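Local coordinates for protein CT_858 (Chlamydia trachomatis, PDB 3DOR), which is the secreted chlamydial protease CPAF, a dimer that probably cleaves proteins as a serine-type endopeptidase with a PDZ domain beside its S41 peptidase domain, at residues Ser12-Leu17 with Lys508-Thr513; Trp34-Ser39 with Ala63-Gly68; Gln45-Gln50 with Ser56-Val61; Asp126-Leu131 with Ala141-Ala146; Gly514-Arg519 with Phe524-Gly529. All coordinates share one frame; numbering follows the deposited sequence.

Contact 1. Residues Ser12-Leu17 with Lys508-Thr513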
# COMPACT_ATOMS: atom_id res chain seq x y z
N SER B 12 -18.81 7.97 -9.52
CA SER B 12 -18.29 8.10 -10.88
C SER B 12 -16.89 7.53 -10.96
O SER B 12 -16.50 6.97 -11.99
CB SER B 12 -18.28 9.57 -11.32
OG SER B 12 -17.25 10.30 -10.67
N PHE B 13 -16.12 7.67 -9.89
CA PHE B 13 -14.77 7.13 -9.90
C PHE B 13 -14.84 5.60 -9.91
O PHE B 13 -14.14 4.94 -10.69
CB PHE B 13 -13.98 7.59 -8.68
CG PHE B 13 -12.56 7.08 -8.65
CD1 PHE B 13 -11.68 7.38 -9.69
CD2 PHE B 13 -12.11 6.28 -7.60
CE1 PHE B 13 -10.37 6.90 -9.69
CE2 PHE B 13 -10.80 5.80 -7.58
CZ PHE B 13 -9.93 6.10 -8.63
N LEU B 14 -15.69 5.03 -9.06
CA LEU B 14 -15.84 3.58 -9.01
C LEU B 14 -16.28 3.05 -10.36
O LEU B 14 -15.74 2.07 -10.87
CB LEU B 14 -16.86 3.17 -7.96
CG LEU B 14 -16.53 3.49 -6.51
CD1 LEU B 14 -17.65 2.92 -5.64
CD2 LEU B 14 -15.18 2.88 -6.11
N GLU B 15 -17.28 3.71 -10.95
CA GLU B 15 -17.78 3.30 -12.26
C GLU B 15 -16.65 3.27 -13.27
O GLU B 15 -16.59 2.38 -14.12
CB GLU B 15 -18.87 4.27 -12.74
CG GLU B 15 -19.41 3.92 -14.12
CD GLU B 15 -20.35 4.97 -14.68
OE1 GLU B 15 -20.78 4.83 -15.85
OE2 GLU B 15 -20.66 5.95 -13.96
N HIS B 16 -15.74 4.24 -13.19
CA HIS B 16 -14.64 4.26 -14.14
C HIS B 16 -13.67 3.11 -13.89
O HIS B 16 -13.09 2.56 -14.82
CB HIS B 16 -13.90 5.61 -14.07
CG HIS B 16 -12.72 5.68 -14.99
ND1 HIS B 16 -11.42 5.62 -14.53
CD2 HIS B 16 -12.65 5.71 -16.34
CE1 HIS B 16 -10.60 5.61 -15.56
NE2 HIS B 16 -11.31 5.67 -16.67
N LEU B 17 -13.50 2.72 -12.63
CA LEU B 17 -12.62 1.60 -12.31
C LEU B 17 -13.20 0.32 -12.93
O LEU B 17 -12.46 -0.54 -13.40
CB LEU B 17 -12.49 1.42 -10.79
CG LEU B 17 -11.87 2.57 -9.99
CD1 LEU B 17 -11.74 2.17 -8.52
CD2 LEU B 17 -10.51 2.93 -10.56
N LYS B 508 -12.95 3.33 2.50
CA LYS B 508 -11.63 2.89 2.94
C LYS B 508 -10.92 2.10 1.86
O LYS B 508 -9.76 2.35 1.54
CB LYS B 508 -11.76 2.04 4.21
CG LYS B 508 -10.43 1.64 4.85
CD LYS B 508 -10.65 0.89 6.16
CE LYS B 508 -9.32 0.60 6.85
NZ LYS B 508 -9.48 -0.11 8.16
N THR B 509 -11.64 1.14 1.28
CA THR B 509 -11.08 0.31 0.23
C THR B 509 -12.19 -0.24 -0.65
O THR B 509 -13.31 -0.45 -0.20
CB THR B 509 -10.33 -0.94 0.78
OG1 THR B 509 -9.36 -0.55 1.75
CG2 THR B 509 -9.63 -1.67 -0.35
N CYS B 510 -11.87 -0.45 -1.91
CA CYS B 510 -12.81 -1.07 -2.82
C CYS B 510 -11.98 -2.17 -3.44
O CYS B 510 -10.99 -1.90 -4.12
CB CYS B 510 -13.28 -0.12 -3.91
SG CYS B 510 -14.35 -0.99 -5.08
N SER B 511 -12.34 -3.42 -3.16
CA SER B 511 -11.60 -4.53 -3.74
C SER B 511 -12.31 -4.88 -5.04
O SER B 511 -13.54 -4.84 -5.11
CB SER B 511 -11.59 -5.73 -2.78
OG SER B 511 -12.90 -6.13 -2.44
N LEU B 512 -11.52 -5.20 -6.06
CA LEU B 512 -12.06 -5.55 -7.37
C LEU B 512 -11.33 -6.79 -7.90
O LEU B 512 -10.37 -7.25 -7.29
CB LEU B 512 -11.87 -4.38 -8.34
CG LEU B 512 -12.70 -3.13 -7.98
CD1 LEU B 512 -12.28 -1.95 -8.86
CD2 LEU B 512 -14.19 -3.43 -8.15
N THR B 513 -11.80 -7.30 -9.03
CA THR B 513 -11.24 -8.50 -9.65
C THR B 513 -10.53 -8.18 -10.95
O THR B 513 -11.13 -7.61 -11.87
CB THR B 513 -12.37 -9.51 -9.89
OG1 THR B 513 -13.07 -9.71 -8.66
CG2 THR B 513 -11.82 -10.86 -10.39

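Contact 2. Residues Trp34-Ser39 with Ala63-Gly68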
# COMPACT_ATOMS: atom_id res chain seq x y z
N TRP B 34 -26.41 -7.92 -16.27
CA TRP B 34 -25.99 -6.68 -15.65
C TRP B 34 -25.46 -5.68 -16.67
O TRP B 34 -24.90 -6.07 -17.70
CB TRP B 34 -24.89 -7.01 -14.63
CG TRP B 34 -24.13 -5.85 -14.11
CD1 TRP B 34 -24.44 -5.06 -13.04
CD2 TRP B 34 -22.89 -5.35 -14.62
NE1 TRP B 34 -23.47 -4.11 -12.85
CE2 TRP B 34 -22.51 -4.26 -13.81
CE3 TRP B 34 -22.06 -5.72 -15.69
CZ2 TRP B 34 -21.32 -3.54 -14.03
CZ3 TRP B 34 -20.89 -5.00 -15.91
CH2 TRP B 34 -20.53 -3.92 -15.08
N ASP B 35 -25.65 -4.40 -16.40
CA ASP B 35 -25.18 -3.34 -17.29
C ASP B 35 -24.61 -2.21 -16.44
O ASP B 35 -25.31 -1.62 -15.62
CB ASP B 35 -26.31 -2.77 -18.16
CG ASP B 35 -25.82 -1.64 -19.06
OD1 ASP B 35 -25.13 -1.93 -20.06
OD2 ASP B 35 -26.11 -0.47 -18.76
N LEU B 36 -23.34 -1.91 -16.67
CA LEU B 36 -22.64 -0.88 -15.92
C LEU B 36 -23.30 0.50 -15.90
O LEU B 36 -23.67 1.01 -14.84
CB LEU B 36 -21.20 -0.76 -16.44
CG LEU B 36 -20.32 0.30 -15.75
CD1 LEU B 36 -20.49 0.25 -14.23
CD2 LEU B 36 -18.88 0.05 -16.14
N VAL B 37 -23.46 1.11 -17.07
CA VAL B 37 -24.07 2.44 -17.16
C VAL B 37 -25.42 2.48 -16.45
O VAL B 37 -25.67 3.36 -15.62
CB VAL B 37 -24.26 2.87 -18.63
CG1 VAL B 37 -24.91 4.25 -18.70
CG2 VAL B 37 -22.92 2.88 -19.34
N GLN B 38 -26.28 1.53 -16.76
CA GLN B 38 -27.61 1.46 -16.15
C GLN B 38 -27.58 1.31 -14.62
O GLN B 38 -28.35 1.95 -13.91
CB GLN B 38 -28.40 0.33 -16.79
CG GLN B 38 -29.81 0.17 -16.26
CD GLN B 38 -29.94 -0.99 -15.30
OE1 GLN B 38 -29.79 -2.16 -15.69
NE2 GLN B 38 -30.20 -0.69 -14.03
N SER B 39 -26.69 0.46 -14.10
CA SER B 39 -26.58 0.28 -12.65
C SER B 39 -26.10 1.59 -12.04
O SER B 39 -26.51 1.98 -10.95
CB SER B 39 -25.58 -0.83 -12.30
OG SER B 39 -25.93 -2.07 -12.91
N ALA B 63 -22.13 0.74 -1.68
CA ALA B 63 -21.92 -0.66 -1.34
C ALA B 63 -22.89 -1.56 -2.12
O ALA B 63 -22.51 -2.66 -2.54
CB ALA B 63 -22.11 -0.86 0.16
N ASP B 64 -24.12 -1.10 -2.31
CA ASP B 64 -25.11 -1.88 -3.06
C ASP B 64 -24.76 -1.92 -4.53
O ASP B 64 -25.00 -2.91 -5.21
CB ASP B 64 -26.52 -1.30 -2.87
CG ASP B 64 -27.06 -1.54 -1.47
OD1 ASP B 64 -26.36 -2.20 -0.67
OD2 ASP B 64 -28.18 -1.08 -1.17
N PHE B 65 -24.18 -0.83 -5.02
CA PHE B 65 -23.77 -0.72 -6.41
C PHE B 65 -22.69 -1.78 -6.70
O PHE B 65 -22.76 -2.50 -7.70
CB PHE B 65 -23.21 0.68 -6.66
CG PHE B 65 -22.59 0.86 -8.02
CD1 PHE B 65 -23.38 0.83 -9.17
CD2 PHE B 65 -21.22 1.09 -8.14
CE1 PHE B 65 -22.80 1.03 -10.43
CE2 PHE B 65 -20.63 1.29 -9.40
CZ PHE B 65 -21.42 1.26 -10.54
N ILE B 66 -21.69 -1.88 -5.82
CA ILE B 66 -20.64 -2.87 -6.02
C ILE B 66 -21.20 -4.26 -5.72
O ILE B 66 -20.82 -5.24 -6.35
CB ILE B 66 -19.41 -2.58 -5.11
CG1 ILE B 66 -18.84 -1.20 -5.44
CG2 ILE B 66 -18.34 -3.66 -5.32
CD1 ILE B 66 -18.38 -1.05 -6.87
N GLY B 67 -22.10 -4.33 -4.75
CA GLY B 67 -22.71 -5.61 -4.41
C GLY B 67 -23.48 -6.16 -5.59
O GLY B 67 -23.71 -7.37 -5.68
N GLY B 68 -23.89 -5.27 -6.50
CA GLY B 68 -24.64 -5.70 -7.67
C GLY B 68 -23.83 -6.51 -8.65
O GLY B 68 -24.38 -7.13 -9.57
O HOH W 1 -24.28 -2.98 -10.36

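Contact 3. Residues Gln45-Gln50 with Ser56-Val61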
# COMPACT_ATOMS: atom_id res chain seq x y z
N GLN B 45 -29.45 8.13 -9.30
CA GLN B 45 -30.81 8.57 -9.00
C GLN B 45 -31.16 8.38 -7.54
O GLN B 45 -31.80 9.24 -6.94
CB GLN B 45 -31.81 7.84 -9.88
CG GLN B 45 -32.05 8.55 -11.19
CD GLN B 45 -32.43 10.01 -10.97
OE1 GLN B 45 -33.40 10.30 -10.27
NE2 GLN B 45 -31.66 10.92 -11.56
N LYS B 46 -30.73 7.27 -6.96
CA LYS B 46 -31.02 7.04 -5.55
C LYS B 46 -30.37 8.13 -4.71
O LYS B 46 -30.94 8.58 -3.72
CB LYS B 46 -30.51 5.66 -5.12
CG LYS B 46 -31.27 4.51 -5.78
CD LYS B 46 -30.98 3.15 -5.13
CE LYS B 46 -29.58 2.65 -5.45
NZ LYS B 46 -29.35 1.30 -4.87
N LEU B 47 -29.19 8.57 -5.13
CA LEU B 47 -28.47 9.62 -4.40
C LEU B 47 -29.09 11.00 -4.66
O LEU B 47 -29.22 11.81 -3.75
CB LEU B 47 -27.00 9.63 -4.82
CG LEU B 47 -26.12 8.45 -4.42
CD1 LEU B 47 -24.81 8.53 -5.18
CD2 LEU B 47 -25.87 8.44 -2.92
N ARG B 48 -29.46 11.25 -5.91
CA ARG B 48 -30.04 12.54 -6.28
C ARG B 48 -31.46 12.77 -5.76
O ARG B 48 -31.83 13.89 -5.41
CB ARG B 48 -30.04 12.70 -7.80
CG ARG B 48 -28.66 12.86 -8.40
CD ARG B 48 -28.76 13.42 -9.81
NE ARG B 48 -27.68 14.36 -10.09
CZ ARG B 48 -26.56 14.06 -10.74
NH1 ARG B 48 -26.37 12.82 -11.18
NH2 ARG B 48 -25.64 14.99 -10.94
N THR B 49 -32.26 11.71 -5.71
CA THR B 49 -33.63 11.83 -5.25
C THR B 49 -33.77 11.87 -3.73
O THR B 49 -34.88 11.86 -3.20
CB THR B 49 -34.49 10.68 -5.83
OG1 THR B 49 -34.36 10.68 -7.26
CG2 THR B 49 -35.96 10.87 -5.47
N GLN B 50 -32.65 11.93 -3.03
CA GLN B 50 -32.66 11.99 -1.57
C GLN B 50 -32.63 13.42 -1.06
O GLN B 50 -31.94 14.27 -1.62
CB GLN B 50 -31.47 11.22 -1.01
CG GLN B 50 -31.77 9.79 -0.66
CD GLN B 50 -32.77 9.66 0.48
OE1 GLN B 50 -32.62 10.29 1.52
NE2 GLN B 50 -33.79 8.83 0.27
N SER B 56 -23.85 7.69 5.78
CA SER B 56 -24.11 6.27 5.87
C SER B 56 -25.09 5.83 4.78
O SER B 56 -24.99 4.71 4.26
CB SER B 56 -24.65 5.90 7.26
OG SER B 56 -25.69 6.75 7.66
N PHE B 57 -26.01 6.72 4.41
CA PHE B 57 -26.97 6.40 3.36
C PHE B 57 -26.23 6.24 2.04
O PHE B 57 -26.45 5.28 1.30
CB PHE B 57 -28.00 7.52 3.20
CG PHE B 57 -28.92 7.31 2.04
CD1 PHE B 57 -30.01 6.45 2.14
CD2 PHE B 57 -28.66 7.91 0.81
CE1 PHE B 57 -30.83 6.20 1.03
CE2 PHE B 57 -29.47 7.67 -0.30
CZ PHE B 57 -30.56 6.81 -0.19
N CYS B 58 -25.36 7.20 1.73
CA CYS B 58 -24.59 7.16 0.50
C CYS B 58 -23.63 5.97 0.49
O CYS B 58 -23.34 5.40 -0.56
CB CYS B 58 -23.80 8.46 0.32
SG CYS B 58 -24.84 9.93 0.08
N GLN B 59 -23.13 5.59 1.66
CA GLN B 59 -22.22 4.46 1.75
C GLN B 59 -22.98 3.19 1.35
O GLN B 59 -22.47 2.35 0.62
CB GLN B 59 -21.66 4.34 3.17
CG GLN B 59 -20.89 5.57 3.62
CD GLN B 59 -20.23 5.39 4.97
OE1 GLN B 59 -20.79 4.77 5.88
NE2 GLN B 59 -19.03 5.95 5.12
N GLN B 60 -24.21 3.09 1.84
CA GLN B 60 -25.08 1.96 1.53
C GLN B 60 -25.32 1.90 0.04
O GLN B 60 -25.30 0.82 -0.56
CB GLN B 60 -26.42 2.11 2.25
CG GLN B 60 -26.37 1.81 3.73
CD GLN B 60 -27.44 2.55 4.51
OE1 GLN B 60 -28.51 2.84 3.98
NE2 GLN B 60 -27.15 2.87 5.77
N VAL B 61 -25.55 3.05 -0.58
CA VAL B 61 -25.79 3.09 -2.01
C VAL B 61 -24.59 2.62 -2.82
O VAL B 61 -24.74 1.88 -3.79
CB VAL B 61 -26.19 4.50 -2.49
CG1 VAL B 61 -26.30 4.53 -4.01
CG2 VAL B 61 -27.51 4.89 -1.86

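Contact 4. Residues Asp126-Leu131 with Ala141-Ala146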
# COMPACT_ATOMS: atom_id res chain seq x y z
N ASP B 126 -37.35 -14.58 4.70
CA ASP B 126 -37.62 -13.20 4.29
C ASP B 126 -36.57 -12.25 4.83
O ASP B 126 -36.15 -11.33 4.13
CB ASP B 126 -39.01 -12.75 4.76
CG ASP B 126 -40.12 -13.58 4.17
OD1 ASP B 126 -39.94 -14.13 3.07
OD2 ASP B 126 -41.18 -13.67 4.81
N VAL B 127 -36.16 -12.46 6.07
CA VAL B 127 -35.14 -11.62 6.67
C VAL B 127 -33.86 -11.74 5.86
O VAL B 127 -33.21 -10.74 5.56
CB VAL B 127 -34.87 -12.04 8.13
CG1 VAL B 127 -33.78 -11.17 8.74
CG2 VAL B 127 -36.16 -11.91 8.94
N LEU B 128 -33.50 -12.96 5.50
CA LEU B 128 -32.30 -13.20 4.71
C LEU B 128 -32.35 -12.50 3.36
O LEU B 128 -31.36 -11.91 2.94
CB LEU B 128 -32.07 -14.70 4.51
CG LEU B 128 -31.40 -15.41 5.69
CD1 LEU B 128 -31.36 -16.91 5.46
CD2 LEU B 128 -29.99 -14.85 5.87
N ALA B 129 -33.50 -12.57 2.70
CA ALA B 129 -33.67 -11.93 1.40
C ALA B 129 -33.38 -10.44 1.47
O ALA B 129 -32.89 -9.85 0.51
CB ALA B 129 -35.08 -12.17 0.88
N THR B 130 -33.70 -9.81 2.60
CA THR B 130 -33.43 -8.39 2.72
C THR B 130 -31.91 -8.19 2.71
O THR B 130 -31.43 -7.09 2.45
CB THR B 130 -33.98 -7.81 4.05
OG1 THR B 130 -33.22 -8.31 5.15
CG2 THR B 130 -35.44 -8.18 4.24
N LEU B 131 -31.17 -9.25 2.98
CA LEU B 131 -29.71 -9.17 3.01
C LEU B 131 -29.02 -9.56 1.71
O LEU B 131 -27.80 -9.45 1.60
CB LEU B 131 -29.18 -10.03 4.16
CG LEU B 131 -29.72 -9.63 5.53
CD1 LEU B 131 -29.27 -10.64 6.59
CD2 LEU B 131 -29.23 -8.23 5.88
N ALA B 141 -24.02 -20.62 -2.22
CA ALA B 141 -22.93 -19.75 -1.78
C ALA B 141 -23.44 -18.36 -1.40
O ALA B 141 -23.01 -17.79 -0.40
CB ALA B 141 -21.84 -19.67 -2.85
N GLU B 142 -24.36 -17.81 -2.19
CA GLU B 142 -24.92 -16.48 -1.88
C GLU B 142 -25.76 -16.57 -0.60
O GLU B 142 -25.77 -15.64 0.21
CB GLU B 142 -25.78 -15.97 -3.05
CG GLU B 142 -25.02 -15.82 -4.36
CD GLU B 142 -25.94 -15.61 -5.55
OE1 GLU B 142 -26.33 -14.45 -5.82
OE2 GLU B 142 -26.28 -16.61 -6.21
N GLU B 143 -26.45 -17.69 -0.42
CA GLU B 143 -27.27 -17.89 0.77
C GLU B 143 -26.40 -17.83 2.02
O GLU B 143 -26.71 -17.12 2.98
CB GLU B 143 -27.98 -19.25 0.69
CG GLU B 143 -28.90 -19.56 1.87
CD GLU B 143 -30.23 -18.81 1.82
OE1 GLU B 143 -31.14 -19.15 2.61
OE2 GLU B 143 -30.36 -17.87 0.99
N SER B 144 -25.31 -18.59 2.01
CA SER B 144 -24.40 -18.62 3.15
C SER B 144 -23.73 -17.27 3.37
O SER B 144 -23.50 -16.87 4.50
CB SER B 144 -23.34 -19.70 2.95
OG SER B 144 -23.95 -20.98 2.95
N ALA B 145 -23.41 -16.57 2.29
CA ALA B 145 -22.77 -15.27 2.44
C ALA B 145 -23.74 -14.35 3.20
O ALA B 145 -23.33 -13.56 4.05
CB ALA B 145 -22.40 -14.69 1.07
N ALA B 146 -25.04 -14.47 2.89
CA ALA B 146 -26.05 -13.65 3.55
C ALA B 146 -26.23 -14.07 5.01
O ALA B 146 -26.41 -13.24 5.90
CB ALA B 146 -27.38 -13.78 2.82

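Contact 5. Residues Gly514-Arg519 with Phe524-Gly529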
# COMPACT_ATOMS: atom_id res chain seq x y z
N GLY B 514 -9.25 -8.55 -11.03
CA GLY B 514 -8.46 -8.25 -12.21
C GLY B 514 -8.29 -9.33 -13.25
O GLY B 514 -7.51 -9.15 -14.20
N SER B 515 -8.99 -10.45 -13.10
CA SER B 515 -8.87 -11.52 -14.08
C SER B 515 -10.04 -12.49 -14.02
O SER B 515 -10.83 -12.46 -13.08
CB SER B 515 -7.59 -12.31 -13.84
OG SER B 515 -7.74 -13.11 -12.69
N LEU B 516 -10.15 -13.34 -15.04
CA LEU B 516 -11.17 -14.37 -15.08
C LEU B 516 -10.46 -15.68 -15.35
O LEU B 516 -9.87 -15.88 -16.41
CB LEU B 516 -12.18 -14.13 -16.21
CG LEU B 516 -13.41 -13.26 -15.94
CD1 LEU B 516 -14.30 -13.30 -17.18
CD2 LEU B 516 -14.18 -13.78 -14.73
N ALA B 517 -10.50 -16.58 -14.37
CA ALA B 517 -9.86 -17.88 -14.54
C ALA B 517 -10.71 -18.74 -15.48
O ALA B 517 -11.94 -18.65 -15.47
CB ALA B 517 -9.72 -18.57 -13.20
N VAL B 518 -10.03 -19.57 -16.27
CA VAL B 518 -10.68 -20.47 -17.20
C VAL B 518 -10.12 -21.87 -16.97
O VAL B 518 -8.91 -22.06 -16.99
CB VAL B 518 -10.40 -20.09 -18.66
CG1 VAL B 518 -11.18 -21.01 -19.58
CG2 VAL B 518 -10.77 -18.63 -18.91
N ARG B 519 -10.99 -22.86 -16.76
CA ARG B 519 -10.56 -24.24 -16.54
C ARG B 519 -10.09 -24.84 -17.88
O ARG B 519 -10.45 -24.33 -18.94
CB ARG B 519 -11.71 -25.06 -15.94
CG ARG B 519 -12.17 -24.55 -14.57
CD ARG B 519 -13.50 -25.15 -14.13
NE ARG B 519 -13.44 -26.60 -13.95
CZ ARG B 519 -14.42 -27.32 -13.40
NH1 ARG B 519 -15.53 -26.72 -12.99
NH2 ARG B 519 -14.29 -28.63 -13.26
N PHE B 524 -15.65 -21.04 -16.89
CA PHE B 524 -15.11 -20.04 -15.98
C PHE B 524 -15.40 -20.51 -14.54
O PHE B 524 -16.15 -21.46 -14.34
CB PHE B 524 -15.78 -18.68 -16.19
CG PHE B 524 -15.48 -18.05 -17.54
CD1 PHE B 524 -16.27 -18.35 -18.65
CD2 PHE B 524 -14.43 -17.17 -17.69
CE1 PHE B 524 -16.00 -17.77 -19.90
CE2 PHE B 524 -14.15 -16.58 -18.93
CZ PHE B 524 -14.94 -16.88 -20.04
N ILE B 525 -14.81 -19.83 -13.56
CA ILE B 525 -15.01 -20.18 -12.16
C ILE B 525 -15.93 -19.17 -11.48
O ILE B 525 -16.70 -19.53 -10.60
CB ILE B 525 -13.66 -20.22 -11.39
CG1 ILE B 525 -12.72 -21.23 -12.04
CG2 ILE B 525 -13.88 -20.61 -9.92
CD1 ILE B 525 -13.30 -22.62 -12.09
N GLU B 526 -15.84 -17.91 -11.90
CA GLU B 526 -16.66 -16.82 -11.33
C GLU B 526 -18.12 -17.23 -11.18
O GLU B 526 -18.73 -17.69 -12.15
CB GLU B 526 -16.56 -15.58 -12.22
CG GLU B 526 -17.17 -14.31 -11.63
CD GLU B 526 -16.47 -13.86 -10.35
OE1 GLU B 526 -15.32 -14.29 -10.11
OE2 GLU B 526 -17.06 -13.06 -9.59
N ASN B 527 -18.67 -17.09 -9.98
CA ASN B 527 -20.07 -17.43 -9.69
C ASN B 527 -20.43 -18.91 -9.72
O ASN B 527 -21.04 -19.42 -8.79
CB ASN B 527 -21.01 -16.69 -10.65
CG ASN B 527 -21.02 -15.20 -10.41
OD1 ASN B 527 -21.41 -14.73 -9.34
ND2 ASN B 527 -20.57 -14.45 -11.41
N ILE B 528 -20.07 -19.57 -10.82
CA ILE B 528 -20.37 -20.99 -11.04
C ILE B 528 -19.62 -21.94 -10.09
O ILE B 528 -20.10 -23.02 -9.80
CB ILE B 528 -20.04 -21.40 -12.49
CG1 ILE B 528 -20.79 -20.52 -13.48
CG2 ILE B 528 -20.42 -22.85 -12.72
CD1 ILE B 528 -22.28 -20.47 -13.23
N GLY B 529 -18.44 -21.52 -9.65
CA GLY B 529 -17.67 -22.35 -8.75
C GLY B 529 -17.22 -23.67 -9.33
O GLY B 529 -17.26 -23.90 -10.54
O HOH W 2 -13.50 -17.25 -13.73
O HOH W 3 -16.54 -23.85 -13.13

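Contact 1. Residues Ser12-Leu17 with Lys508-Thr513
L14 and L17 of helix 2-20 meet C510 and L512 of strand 507-518 through apolar side chains alone. The L14 branch CD2 lies 4.1 Å from C510 SG, a soft, polarisable partner that suits an apolar seam. One turn further along, L512 CD1 comes to 3.9 Å from L17 CB, and the two leucines cross at about a right angle. The spacing follows from the secondary structure: residues three apart fall on one side of a helix, residues two apart on one side of a strand. C510 SG stands anti to its backbone N (chi1 176°), which carries the sulfur to the leucine branch.

The fold element is a helix laid over one face of an antiparallel sheet, whose strand 507-518 pairs with strands 75-78 and 496-499. K508 and T509 both face T77 in a classic beta bulge just before C510.

Polar groups take the alternate strand positions. S511 OG is hydrogen-bonded to H73 O, and T513 OG1 to D71 OD2, each partner lying in the segment that leads to strand 75-78.

Aromatic packing lies beside this seam, toward the subunit interface. L17 CG rests 4.1 Å above the ring plane of F13, toward its rim, while F13 meets F501 edge-to-face and stacks with F13 of the second subunit.

Contact 2. Residues Trp34-Ser39 with Ala63-Gly68
F65 and S39 make the tight part of this contact. The ring of F65 presents its edge to S39, with CE1 3.7 Å from S39 C and 3.8 Å from S39 CB; a small serine allows an aromatic so close to the backbone. L36 closes in beside it, its CD1 3.9 Å from F65 CZ. With CG anti to the backbone N (chi1 173°), F65 swings its ring across to the other helix, where L18 of helix 2-20 touches both it and L36.

The other side is looser and bridged by water. W34 CD1 approaches G68 O only to 4.0 Å, and one water joins the segments: it accepts from W34 NE1 at 2.9 Å, in the indole plane, and donates to F65 O at 3.1 Å. That satisfies the polar corner of a buried tryptophan.

S39 OG turns back on its own helix and donates to D35 O, from above the carbonyl plane, at 2.8 Å; D35 O also takes S39 N. D35 OD2 accepts from Q38 N at 2.8 Å in a fairly straight bond (162°). Aspartate suits this spot as the N-cap of helix 36-48, here at the open end of an antiparallel helical hairpin.

Contact 3. Residues Gln45-Gln50 with Ser56-Val61
Near the turn of the helical hairpin formed by helices 36-48 and 55-67, L47 packs between C58 and V61. Its CD2 branch lies only 3.5 Å from C58 SG, the tight point of the interface, and its CG sits 3.9 Å from V61 CG1. V61 holds CG1 anti to its backbone N (chi1 174°), which places that methyl between L47 and the chain of K46. Leucine, cysteine and valine suit this buried strip because they are compact and apolar.

Toward the outside, K46 contributes the apolar length of its chain. Bent at chi3 (-72°), it slides past V61 in the opposite direction, with CE 4.0 Å from V61 CG1; a lysine can shield the strip in this way while remaining an exposed residue.

F57 packs nearer the turn. K46 O lies in the ring plane at its edge, 3.8 Å from F57 CE2. In the model the Q50 amide lies over one face, tilted 37° to the ring, though its chain is placed too close to the ring for the detail to be trusted.

T49, the first residue past the end of helix 36-48, brings OG1 and N to Q45 O from opposite faces of its plane, at 3.0 and 2.8 Å. Since L47 and C58 also touch A7 of helix 2-20, the arrangement is an antiparallel helical hairpin packed on a third helix.

Contact 4. Residues Asp126-Leu131 with Ala141-Ala146
L128 lies against E143 and A146, placing one methyl on each. CD1 lies 3.6 Å from E143 OE1, and the two side chains cross at about a right angle. CD2 lies 3.9 Å from A146 O and 4.2 Å from A146 CB. L131 adds its CD1, 3.9 Å from A146 O, and its CB, 4.4 Å from A146 CB. Alanine suits this place: its single methyl lets the CA atoms of L131 and A146 come within 5.8 Å.

The next shell explains how an acid can sit beside a leucine. E143 runs with CG anti to the backbone N and then bends at chi2 (76°), bringing the carboxylate round so that OE1 reaches L128. Both oxygens have partners elsewhere: OE1 forms a salt bridge with K92 NZ, and OE2 is hydrogen-bonded to Y132 OH. These bonds would fix the carboxylate's rotation and probably favour its charged form. Y132, just after L131, also touches A146.

Further out, F98 of strand 98-103 touches L128 and E143, so helices 124-130 and 140-150 meet beside the antiparallel sheet of the PDZ domain; S144, pointing away from this contact, bonds to E463 in the loop after strand 457-461.

Contact 5. Residues Gly514-Arg519 with Phe524-Gly529
F524 has its CG anti to the carbonyl carbon (chi1 -66°), which returns the ring to strand 507-518 although the bond to CB points away from it. There the ring meets L516 and V518 obliquely: CE2 is 3.7 Å from L516 CD1 and 4.0 Å from V518 CG2. L206 of the second subunit also packs on L516 and F524. On the backbone, F524 CA makes a CH...O contact with A517 O at 3.5 Å.

R519 is bent at chi3 (63°), and its aliphatic part crosses I525 at about a right angle before the guanidinium turns to polar partners. Isoleucine suits a place between that chain and A517, with V474 of helix 468-478 touching it as well.

Two waters bridge the segments. One joins the backbones, donating to A517 O at 2.7 Å and accepting from I525 N at 2.9 Å. The other ties the guanidinium to two carbonyls of the loop: it accepts from R519 NH1, in the guanidinium plane, at 3.0 Å, and donates to F524 O and to G529 O, each at 2.7 Å.

R519 also forms salt bridges to D478 and E531, and E526 one to K28. The chemistry thus implies a water-mediated loop closure, with an arginine whose charge is probably well balanced.

Contacts 1, 2 and 5 are buried; contacts 3 and 4 only partly so. Contacts 2 and 3 hold the same pair of helices at successive levels, one bridged by water near the open end and one largely apolar near the turn, with a lysine and a glutamine at its margin. Contact 1 touches contact 2 through E15 with L36 and L14 with I66, so the hairpin and helix 2-20 pack together against the sheet. Contact 5 continues along strand 507-518 from contact 1, and both reach the second subunit, but dry leucine packing gives way to waters and charged groups. Contact 4 stands apart in the PDZ domain, where a glutamate with outside partners borders its apolar patch.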